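Flocculation protein FLO11 (Saccharomyces cerevisiae, PDB 4UYT) mediates homotypic cell-cell adhesion between yeast cells during flocculation, and contributes to substrate adhesion, invasive growth and biofilm formation. Local coordinates at residues K62-V72 / F119-A130. Sequence-based numbering, arbitrary orientation. Where two conformers were deposited one is given.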
ATOM      1  N   LYS A  62       5.781  17.578   8.476  1.00 16.59           N
ATOM      2  CA  LYS A  62       5.541  18.942   8.032  1.00 17.14           C
ATOM      3  C   LYS A  62       5.638  19.092   6.519  1.00 16.08           C
ATOM      4  O   LYS A  62       5.027  19.999   5.937  1.00 19.42           O
ATOM      5  CB  LYS A  62       6.498  19.920   8.720  1.00 19.12           C
ATOM      6  CG  LYS A  62       7.916  19.895   8.184  1.00 19.36           C
ATOM      7  CD  LYS A  62       8.862  20.670   9.077  1.00 21.89           C
ATOM      8  CE  LYS A  62      10.240  20.742   8.456  1.00 23.11           C
ATOM      9  NZ  LYS A  62      11.198  21.403   9.384  1.00 26.35           N
ATOM     10  N   TYR A  63       6.392  18.210   5.869  1.00 15.59           N
ATOM     11  CA  TYR A  63       6.539  18.283   4.416  1.00 14.64           C
ATOM     12  C   TYR A  63       5.320  17.756   3.652  1.00 14.74           C
ATOM     13  O   TYR A  63       5.212  17.969   2.451  1.00 15.80           O
ATOM     14  CB  TYR A  63       7.765  17.492   3.973  1.00 14.30           C
ATOM     15  CG  TYR A  63       9.092  18.004   4.482  1.00 15.40           C
ATOM     16  CD1 TYR A  63       9.687  19.128   3.916  1.00 18.21           C
ATOM     17  CD2 TYR A  63       9.742  17.377   5.530  1.00 15.75           C
ATOM     18  CE1 TYR A  63      10.902  19.601   4.376  1.00 17.35           C
ATOM     19  CE2 TYR A  63      10.953  17.846   6.001  1.00 16.20           C
ATOM     20  CZ  TYR A  63      11.528  18.958   5.416  1.00 18.80           C
ATOM     21  OH  TYR A  63      12.731  19.415   5.894  1.00 19.79           O
ATOM     22  N   LEU A  64       4.434  17.045   4.349  1.00 14.60           N
ATOM     23  CA  LEU A  64       3.303  16.368   3.719  1.00 14.18           C
ATOM     24  C   LEU A  64       2.065  17.253   3.571  1.00 15.01           C
ATOM     25  O   LEU A  64       1.628  17.895   4.518  1.00 16.48           O
ATOM     26  CB  LEU A  64       2.944  15.136   4.535  1.00 13.09           C
ATOM     27  CG  LEU A  64       1.912  14.201   3.895  1.00 12.83           C
ATOM     28  CD1 LEU A  64       2.489  13.489   2.680  1.00 12.08           C
ATOM     29  CD2 LEU A  64       1.433  13.191   4.915  1.00 12.26           C
ATOM     30  N   TRP A  65       1.479  17.252   2.371  1.00 14.43           N
ATOM     31  CA  TRP A  65       0.190  17.902   2.121  1.00 15.54           C
ATOM     32  C   TRP A  65      -0.961  16.878   2.137  1.00 14.24           C
ATOM     33  O   TRP A  65      -1.975  17.090   2.796  1.00 16.83           O
ATOM     34  CB  TRP A  65       0.232  18.695   0.810  1.00 15.85           C
ATOM     35  CG  TRP A  65      -1.050  19.359   0.468  1.00 19.12           C
ATOM     36  CD1 TRP A  65      -1.826  19.098  -0.612  1.00 20.16           C
ATOM     37  CD2 TRP A  65      -1.715  20.397   1.201  1.00 20.77           C
ATOM     38  NE1 TRP A  65      -2.943  19.908  -0.607  1.00 23.12           N
ATOM     39  CE2 TRP A  65      -2.900  20.711   0.502  1.00 22.47           C
ATOM     40  CE3 TRP A  65      -1.440  21.072   2.389  1.00 20.97           C
ATOM     41  CZ2 TRP A  65      -3.789  21.702   0.932  1.00 24.51           C
ATOM     42  CZ3 TRP A  65      -2.328  22.061   2.815  1.00 23.48           C
ATOM     43  CH2 TRP A  65      -3.494  22.349   2.093  1.00 23.96           C
ATOM     44  N   SER A  66      -0.791  15.767   1.433  0.53 13.00           N
ATOM     45  CA  SER A  66      -1.846  14.779   1.416  0.53 12.46           C
ATOM     46  C   SER A  66      -1.294  13.403   1.109  0.53 11.03           C
ATOM     47  O   SER A  66      -0.260  13.242   0.445  0.53 11.12           O
ATOM     48  CB  SER A  66      -2.913  15.155   0.391  0.53 13.21           C
ATOM     49  OG  SER A  66      -2.405  15.077  -0.933  0.53 15.17           O
ATOM     50  N   LEU A  67      -2.030  12.413   1.590  1.00 10.88           N
ATOM     51  CA  LEU A  67      -1.670  11.009   1.426  1.00  9.47           C
ATOM     52  C   LEU A  67      -2.974  10.232   1.374  1.00  9.01           C
ATOM     53  O   LEU A  67      -3.812  10.356   2.266  1.00 10.13           O
ATOM     54  CB  LEU A  67      -0.808  10.562   2.604  1.00  9.78           C
ATOM     55  CG  LEU A  67      -0.328   9.115   2.548  1.00  9.67           C
ATOM     56  CD1 LEU A  67       0.595   8.892   1.375  1.00 10.22           C
ATOM     57  CD2 LEU A  67       0.367   8.748   3.845  1.00 10.84           C
ATOM     58  N   LYS A  68      -3.142   9.432   0.328  1.00  8.95           N
ATOM     59  CA  LYS A  68      -4.348   8.636   0.227  1.00  9.42           C
ATOM     60  C   LYS A  68      -4.062   7.401  -0.562  1.00  8.76           C
ATOM     61  O   LYS A  68      -3.206   7.375  -1.455  1.00 10.32           O
ATOM     62  CB  LYS A  68      -5.492   9.409  -0.388  1.00 11.53           C
ATOM     63  CG  LYS A  68      -5.265   9.976  -1.753  1.00 13.93           C
ATOM     64  CD  LYS A  68      -6.564  10.616  -2.255  1.00 17.86           C
ATOM     65  CE  LYS A  68      -6.361  11.394  -3.521  1.00 22.53           C
ATOM     66  NZ  LYS A  68      -7.670  11.994  -3.902  1.00 27.35           N
ATOM     67  N   ILE A  69      -4.810   6.370  -0.228  1.00  8.62           N
ATOM     68  CA  ILE A  69      -4.803   5.131  -0.972  1.00  8.67           C
ATOM     69  C   ILE A  69      -5.914   5.272  -2.025  1.00  8.32           C
ATOM     70  O   ILE A  69      -7.041   5.676  -1.710  1.00  9.47           O
ATOM     71  CB  ILE A  69      -5.056   3.923  -0.063  1.00  8.66           C
ATOM     72  CG1 ILE A  69      -4.217   3.985   1.195  1.00 10.38           C
ATOM     73  CG2 ILE A  69      -4.821   2.656  -0.839  1.00  9.11           C
ATOM     74  CD1 ILE A  69      -4.383   2.828   2.133  1.00 11.38           C
ATOM     75  N   ILE A  70      -5.583   4.976  -3.274  1.00  8.41           N
ATOM     76  CA  ILE A  70      -6.524   5.091  -4.369  1.00  9.28           C
ATOM     77  C   ILE A  70      -6.549   3.807  -5.168  1.00  8.87           C
ATOM     78  O   ILE A  70      -5.677   2.940  -5.045  1.00  8.96           O
ATOM     79  CB  ILE A  70      -6.155   6.275  -5.297  1.00 11.60           C
ATOM     80  CG1 ILE A  70      -4.745   6.136  -5.898  1.00 13.44           C
ATOM     81  CG2 ILE A  70      -6.312   7.593  -4.550  1.00 13.05           C
ATOM     82  CD1 ILE A  70      -4.405   7.189  -6.924  1.00 15.53           C
ATOM     83  N   GLY A  71      -7.563   3.679  -6.009  1.00  9.52           N
ATOM     84  CA  GLY A  71      -7.674   2.511  -6.848  1.00 10.64           C
ATOM     85  C   GLY A  71      -7.973   1.245  -6.065  1.00  8.84           C
ATOM     86  O   GLY A  71      -7.625   0.175  -6.505  1.00 10.01           O
ATOM     87  N   VAL A  72      -8.654   1.368  -4.917  1.00  8.46           N
ATOM     88  CA  VAL A  72      -8.912   0.215  -4.090  1.00  8.00           C
ATOM     89  C   VAL A  72     -10.169  -0.492  -4.598  1.00  7.91           C
ATOM     90  O   VAL A  72     -11.210   0.131  -4.845  1.00  9.10           O
ATOM     91  CB  VAL A  72      -9.139   0.599  -2.614  1.00  8.16           C
ATOM     92  CG1 VAL A  72      -9.496  -0.616  -1.782  1.00  8.26           C
ATOM     93  CG2 VAL A  72      -7.883   1.252  -2.059  1.00  8.98           C
ATOM     94  N   PHE A 119      -3.483  -1.591  -5.721  1.00  7.12           N
ATOM     95  CA  PHE A 119      -3.890  -0.233  -5.436  1.00  7.26           C
ATOM     96  C   PHE A 119      -2.657   0.656  -5.565  1.00  7.22           C
ATOM     97  O   PHE A 119      -1.543   0.189  -5.794  1.00  8.36           O
ATOM     98  CB  PHE A 119      -4.564  -0.129  -4.042  1.00  7.23           C
ATOM     99  CG  PHE A 119      -3.698  -0.634  -2.907  1.00  6.79           C
ATOM    100  CD1 PHE A 119      -2.756   0.172  -2.322  1.00  7.22           C
ATOM    101  CD2 PHE A 119      -3.833  -1.923  -2.424  1.00  7.31           C
ATOM    102  CE1 PHE A 119      -1.944  -0.299  -1.293  1.00  7.84           C
ATOM    103  CE2 PHE A 119      -3.044  -2.405  -1.391  1.00  7.45           C
ATOM    104  CZ  PHE A 119      -2.105  -1.570  -0.832  1.00  7.69           C
ATOM    105  N   GLN A 120      -2.879   1.952  -5.389  1.00  8.04           N
ATOM    106  CA  GLN A 120      -1.798   2.916  -5.381  1.00  8.37           C
ATOM    107  C   GLN A 120      -1.894   3.765  -4.146  1.00  7.90           C
ATOM    108  O   GLN A 120      -2.961   3.914  -3.545  1.00  8.99           O
ATOM    109  CB  GLN A 120      -1.807   3.787  -6.639  1.00 10.61           C
ATOM    110  CG  GLN A 120      -1.829   2.985  -7.927  1.00 11.86           C
ATOM    111  CD  GLN A 120      -3.221   2.515  -8.267  1.00 15.28           C
ATOM    112  OE1 GLN A 120      -4.162   3.303  -8.241  1.00 20.23           O
ATOM    113  NE2 GLN A 120      -3.374   1.219  -8.564  1.00 16.10           N
ATOM    114  N   ILE A 121      -0.754   4.332  -3.778  1.00  8.21           N
ATOM    115  CA  ILE A 121      -0.688   5.294  -2.706  1.00  8.27           C
ATOM    116  C   ILE A 121      -0.182   6.602  -3.306  1.00  8.28           C
ATOM    117  O   ILE A 121       0.914   6.636  -3.889  1.00  9.12           O
ATOM    118  CB  ILE A 121       0.191   4.811  -1.539  1.00  8.32           C
ATOM    119  CG1 ILE A 121      -0.255   3.420  -1.058  1.00  8.98           C
ATOM    120  CG2 ILE A 121       0.132   5.835  -0.414  1.00  9.13           C
ATOM    121  CD1 ILE A 121       0.514   2.904   0.136  1.00  9.09           C
ATOM    122  N   GLN A 122      -1.000   7.646  -3.173  1.00  8.87           N
ATOM    123  CA  GLN A 122      -0.727   8.938  -3.773  1.00  9.57           C
ATOM    124  C   GLN A 122      -0.181   9.839  -2.682  1.00  9.31           C
ATOM    125  O   GLN A 122      -0.873  10.160  -1.708  1.00 10.11           O
ATOM    126  CB  GLN A 122      -2.012   9.501  -4.369  1.00 11.55           C
ATOM    127  CG  GLN A 122      -1.902  10.863  -5.016  1.00 15.70           C
ATOM    128  CD  GLN A 122      -3.271  11.410  -5.378  1.00 23.06           C
ATOM    129  OE1 GLN A 122      -4.031  10.779  -6.095  1.00 28.65           O
ATOM    130  NE2 GLN A 122      -3.601  12.568  -4.842  1.00 27.02           N
ATOM    131  N   PHE A 123       1.066  10.271  -2.894  1.00  9.41           N
ATOM    132  CA  PHE A 123       1.754  11.179  -1.989  1.00 10.45           C
ATOM    133  C   PHE A 123       1.803  12.568  -2.629  1.00 11.64           C
ATOM    134  O   PHE A 123       2.147  12.711  -3.808  1.00 13.04           O
ATOM    135  CB  PHE A 123       3.205  10.744  -1.807  1.00 10.90           C
ATOM    136  CG  PHE A 123       3.414   9.476  -1.004  1.00 10.11           C
ATOM    137  CD1 PHE A 123       3.168   8.231  -1.563  1.00 10.26           C
ATOM    138  CD2 PHE A 123       3.934   9.529   0.279  1.00 10.77           C
ATOM    139  CE1 PHE A 123       3.390   7.077  -0.828  1.00 10.25           C
ATOM    140  CE2 PHE A 123       4.202   8.378   1.000  1.00 10.76           C
ATOM    141  CZ  PHE A 123       3.942   7.151   0.441  1.00 11.10           C
ATOM    142  N   GLU A 124       1.526  13.583  -1.829  1.00 11.80           N
ATOM    143  CA  GLU A 124       1.779  14.957  -2.235  1.00 13.23           C
ATOM    144  C   GLU A 124       2.538  15.613  -1.107  1.00 13.05           C
ATOM    145  O   GLU A 124       1.977  15.908  -0.051  1.00 13.47           O
ATOM    146  CB  GLU A 124       0.476  15.730  -2.505  1.00 16.54           C
ATOM    147  CG  GLU A 124      -0.324  15.245  -3.697  1.00 18.46           C
ATOM    148  CD  GLU A 124      -1.609  16.038  -3.930  1.00 26.41           C
ATOM    149  OE1 GLU A 124      -1.918  16.986  -3.173  1.00 33.75           O
ATOM    150  OE2 GLU A 124      -2.331  15.694  -4.886  1.00 38.01           O
ATOM    151  N   TYR A 125       3.812  15.895  -1.369  1.00 13.27           N
ATOM    152  CA  TYR A 125       4.634  16.686  -0.487  1.00 14.05           C
ATOM    153  C   TYR A 125       4.799  18.095  -1.053  1.00 15.01           C
ATOM    154  O   TYR A 125       4.709  18.323  -2.261  1.00 16.38           O
ATOM    155  CB  TYR A 125       6.021  16.066  -0.363  1.00 13.85           C
ATOM    156  CG  TYR A 125       6.097  14.709   0.317  1.00 11.83           C
ATOM    157  CD1 TYR A 125       6.201  14.621   1.702  1.00 12.58           C
ATOM    158  CD2 TYR A 125       6.201  13.529  -0.418  1.00 11.68           C
ATOM    159  CE1 TYR A 125       6.342  13.400   2.352  1.00 11.42           C
ATOM    160  CE2 TYR A 125       6.362  12.308   0.220  1.00 11.68           C
ATOM    161  CZ  TYR A 125       6.439  12.237   1.606  1.00 11.57           C
ATOM    162  OH  TYR A 125       6.641  11.051   2.285  1.00 11.08           O
ATOM    163  N   LEU A 126       5.033  19.042  -0.162  1.00 16.87           N
ATOM    164  CA  LEU A 126       5.395  20.406  -0.557  1.00 17.74           C
ATOM    165  C   LEU A 126       4.305  21.130  -1.341  1.00 18.97           C
ATOM    166  O   LEU A 126       4.605  22.054  -2.092  1.00 25.44           O
ATOM    167  CB  LEU A 126       6.701  20.436  -1.383  1.00 19.48           C
ATOM    168  CG  LEU A 126       8.020  20.008  -0.740  1.00 22.21           C
ATOM    169  CD1 LEU A 126       9.174  20.454  -1.626  1.00 22.89           C
ATOM    170  CD2 LEU A 126       8.192  20.585   0.659  1.00 21.79           C
ATOM    171  N   GLN A 127       3.051  20.739  -1.164  1.00 19.64           N
ATOM    172  CA  GLN A 127       1.926  21.442  -1.758  1.00 22.56           C
ATOM    173  C   GLN A 127       1.191  22.155  -0.651  1.00 23.07           C
ATOM    174  O   GLN A 127       1.427  21.897   0.534  1.00 20.36           O
ATOM    175  CB  GLN A 127       1.001  20.477  -2.503  1.00 24.54           C
ATOM    176  CG  GLN A 127       1.642  19.823  -3.724  1.00 26.00           C
ATOM    177  CD  GLN A 127       2.095  20.817  -4.783  1.00 30.66           C
ATOM    178  OE1 GLN A 127       3.106  20.611  -5.457  1.00 32.05           O
ATOM    179  NE2 GLN A 127       1.355  21.904  -4.930  1.00 33.95           N
ATOM    180  N   GLY A 128       0.319  23.081  -1.028  1.00 26.32           N
ATOM    181  CA  GLY A 128      -0.429  23.832  -0.041  1.00 25.78           C
ATOM    182  C   GLY A 128       0.523  24.499   0.932  1.00 25.21           C
ATOM    183  O   GLY A 128       1.581  25.016   0.536  1.00 30.35           O
ATOM    184  N   SER A 129       0.165  24.451   2.213  1.00 26.18           N
ATOM    185  CA  SER A 129       0.957  25.089   3.248  1.00 28.94           C
ATOM    186  C   SER A 129       2.292  24.390   3.485  1.00 26.04           C
ATOM    187  O   SER A 129       3.179  24.959   4.095  1.00 30.89           O
ATOM    188  CB  SER A 129       0.155  25.182   4.551  1.00 33.53           C
ATOM    189  OG  SER A 129      -0.321  23.917   4.963  1.00 37.54           O
ATOM    190  N   ALA A 130       2.450  23.164   3.000  1.00 24.03           N
ATOM    191  CA  ALA A 130       3.743  22.480   3.137  1.00 22.22           C
ATOM    192  C   ALA A 130       4.818  23.004   2.188  1.00 23.56           C
ATOM    193  O   ALA A 130       6.001  22.718   2.370  1.00 23.71           O
ATOM    194  CB  ALA A 130       3.568  20.989   2.938  1.00 21.42           C
TER
HETATM  195  O   HOH W   1      -4.779  17.655  -2.286  1.00 46.89           O
HETATM  196  O   HOH W   2      -2.605  12.514  -1.937  1.00 16.78           O
HETATM  197  O   HOH W   3      -6.703  11.076  -6.804  1.00 43.33           O
HETATM  198  O   HOH W   4      -5.999   0.074  -8.898  1.00 17.93           O
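Trp65 lays one face of its indole on the turn that follows strand 120-125: Gly128 CA sits 3.7 Å from the centroid of the six-membered ring, a CH-pi contact, with the Gln127 carbonyl carbon over the same face. At the indole edge Glu124 brings OE1 to 3.3 Å from Trp65 CD1, the carboxylate nearly coplanar with the ring. On the inner face of the sheet, Leu67 CD1 stands over the centre of the Phe123 ring, whose centroid is 3.5 Å away; with CG anti to the backbone N (chi1 -179°), chi2 of 64° swings CD1 over the ring. Leu64 CD1 lies over a face of the Tyr125 ring, offset toward its rim. Phe144 stacks on Phe123, and the Tyr125 hydroxyl bonds to that of Tyr32.

The backbones pair antiparallel, joining the central strand 64-70 of a five-stranded sheet to its neighbour 120-125 in this fibronectin type III-like adhesin domain. A classic beta bulge sets Trp65 and Ser66 opposite the single Glu124, whose O takes Trp65 N at 2.8 Å and Ser66 N at 3.1 Å. On the other face the Lys68 CE methylene packs in van der Waals contact on the Gln122 amide, and a water donates to Gln122 OE1 and accepts weakly from Lys68 NZ. The chemistry is thus split: Leu64, Leu67, Ile69, Ile121, Phe123 and Tyr125 fill the buried side, whereas the other is mostly polar and meets water; between the strands, two N-H groups on Glu124 O hold the bulge beside Trp65.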